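Local coordinates for 3-oxosteroid 1-dehydrogenase (Sterolibacterium denitrificans, PDB 7P18), which probably catalyses the FAD-dependent 1,2-dehydrogenation of 3-oxosteroids, passing the electrons to an acceptor and giving 3-oxo-Delta(1)-steroids, at residues E168-L173 and R465-Y470. Residues are numbered along the deposited sequence; the frame is centred on the assembly and turned at random. Where two conformers were deposited one is given.
Sequences EAHVML and RYYGDY
His170 holds Tyr466 in two ways at once. Its NE2 gives a hydrogen to the backbone O of Tyr466 across 2.8 Å, with a nearly straight N-H...O angle of 164°; the oxygen lies in the imidazole plane, while the nitrogen sits somewhat out of the carbonyl plane. The flat of the same imidazole lies against the phenol of Tyr466 as an offset stack, the planes only 7° apart and NE2 coming 3.4 Å from CE1 of Tyr466. Both His170 and Tyr466 carry CG anti to the backbone N, which brings the two rings face against face. One partner thus fixes the imidazole's rotation twice, by its carbonyl and by its ring. A leucine in place of His170 would probably leave the Tyr466 carbonyl without this donor and that face of the phenol without the imidazole stacked on it.

Tyr467 comes in at the imidazole's edge, its CE1 3.8 Å from CD2 of His170, with the two planes inclined at 58°. One turn further along the helix, Leu173 brings CD1 to 3.7 Å from CD1 of Tyr467, its side chain running across that of Tyr467 at about a right angle. Tyr466 CD2 in turn lies over the centre of the Tyr467 ring.

Outward, the Tyr467 hydroxyl is hydrogen-bonded to that of Tyr115, a residue of the steroid pocket, whose ring also meets Tyr466. His170, Tyr466 and Tyr467 form an aromatic cluster joining helix 166-174 to helix 462-466 and the loop that follows; the side chain of Tyr467 is about 5 Å from the bound androstadienedione, consistent with a second layer behind Tyr115 of the steroid-binding site.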
# COMPACT_ATOMS: atom_id res chain seq x y z
N GLU A 168 -12.55 -7.62 10.48
CA GLU A 168 -12.75 -7.52 11.96
C GLU A 168 -12.68 -6.06 12.36
O GLU A 168 -13.56 -5.61 13.11
CB GLU A 168 -11.67 -8.27 12.75
CG GLU A 168 -11.89 -9.75 12.91
CD GLU A 168 -10.64 -10.40 13.43
OE1 GLU A 168 -9.63 -9.68 13.52
OE2 GLU A 168 -10.66 -11.63 13.70
N ALA A 169 -11.68 -5.34 11.87
CA ALA A 169 -11.50 -3.89 12.12
C ALA A 169 -12.76 -3.14 11.69
O ALA A 169 -13.41 -2.65 12.60
CB ALA A 169 -10.28 -3.34 11.40
N HIS A 170 -13.05 -3.09 10.38
CA HIS A 170 -13.91 -2.08 9.68
C HIS A 170 -15.13 -1.71 10.53
O HIS A 170 -15.51 -0.53 10.54
CB HIS A 170 -14.34 -2.59 8.29
CG HIS A 170 -15.44 -1.79 7.69
ND1 HIS A 170 -16.75 -2.22 7.74
CD2 HIS A 170 -15.46 -0.62 7.04
CE1 HIS A 170 -17.52 -1.33 7.17
NE2 HIS A 170 -16.76 -0.34 6.76
N VAL A 171 -15.70 -2.70 11.21
CA VAL A 171 -16.83 -2.57 12.16
C VAL A 171 -16.58 -1.42 13.15
O VAL A 171 -17.51 -0.64 13.43
CB VAL A 171 -16.98 -3.90 12.93
CG1 VAL A 171 -17.92 -3.73 14.10
CG2 VAL A 171 -17.40 -5.05 12.04
N MET A 172 -15.35 -1.32 13.67
CA MET A 172 -14.96 -0.35 14.73
C MET A 172 -14.83 1.07 14.14
O MET A 172 -15.29 2.02 14.81
CB MET A 172 -13.63 -0.78 15.36
CG MET A 172 -13.72 -2.12 16.07
SD MET A 172 -12.16 -2.67 16.81
CE MET A 172 -11.30 -1.11 17.00
N LEU A 173 -14.23 1.21 12.95
CA LEU A 173 -14.00 2.53 12.29
C LEU A 173 -15.34 3.09 11.80
O LEU A 173 -15.55 4.32 11.93
CB LEU A 173 -13.01 2.37 11.12
CG LEU A 173 -12.47 3.65 10.47
CD1 LEU A 173 -13.45 4.27 9.50
CD2 LEU A 173 -12.02 4.66 11.50
N ARG A 465 -18.88 6.06 1.23
CA ARG A 465 -19.72 5.76 2.42
C ARG A 465 -19.19 4.55 3.18
O ARG A 465 -19.52 4.44 4.36
CB ARG A 465 -21.17 5.55 1.99
CG ARG A 465 -21.80 6.80 1.40
CD ARG A 465 -23.29 6.72 1.26
NE ARG A 465 -23.78 5.74 0.31
CZ ARG A 465 -24.10 5.99 -0.97
NH1 ARG A 465 -23.90 7.17 -1.51
NH2 ARG A 465 -24.59 5.01 -1.71
N TYR A 466 -18.36 3.70 2.58
CA TYR A 466 -17.80 2.50 3.25
C TYR A 466 -17.11 2.90 4.57
O TYR A 466 -17.19 2.14 5.53
CB TYR A 466 -16.85 1.75 2.32
CG TYR A 466 -16.30 0.46 2.87
CD1 TYR A 466 -17.11 -0.61 3.19
CD2 TYR A 466 -14.94 0.30 3.05
CE1 TYR A 466 -16.58 -1.79 3.70
CE2 TYR A 466 -14.39 -0.87 3.54
CZ TYR A 466 -15.22 -1.92 3.88
OH TYR A 466 -14.59 -3.05 4.33
N TYR A 467 -16.37 4.01 4.58
CA TYR A 467 -15.60 4.48 5.74
C TYR A 467 -16.27 5.71 6.37
O TYR A 467 -15.60 6.40 7.15
CB TYR A 467 -14.14 4.72 5.32
CG TYR A 467 -13.30 3.47 5.20
CD1 TYR A 467 -13.23 2.51 6.20
CD2 TYR A 467 -12.50 3.29 4.07
CE1 TYR A 467 -12.41 1.38 6.08
CE2 TYR A 467 -11.68 2.18 3.94
CZ TYR A 467 -11.67 1.20 4.92
OH TYR A 467 -10.84 0.15 4.73
N GLY A 468 -17.51 6.02 6.01
CA GLY A 468 -18.34 6.98 6.76
C GLY A 468 -18.82 6.39 8.10
O GLY A 468 -18.48 5.24 8.42
N ASP A 469 -19.56 7.17 8.87
CA ASP A 469 -20.17 6.73 10.16
C ASP A 469 -21.62 6.34 9.84
O ASP A 469 -22.40 7.22 9.48
CB ASP A 469 -20.06 7.82 11.22
CG ASP A 469 -20.58 7.42 12.60
OD1 ASP A 469 -21.41 6.47 12.69
OD2 ASP A 469 -20.14 8.06 13.53
N TYR A 470 -21.87 5.03 9.85
CA TYR A 470 -23.17 4.32 9.80
C TYR A 470 -24.30 5.15 10.45
O TYR A 470 -25.38 5.32 9.84
CB TYR A 470 -22.91 2.97 10.48
CG TYR A 470 -24.11 2.17 10.90
CD1 TYR A 470 -24.83 1.44 9.96
CD2 TYR A 470 -24.49 2.07 12.23
CE1 TYR A 470 -25.91 0.65 10.33
CE2 TYR A 470 -25.57 1.29 12.61
CZ TYR A 470 -26.29 0.58 11.66
OH TYR A 470 -27.36 -0.18 12.02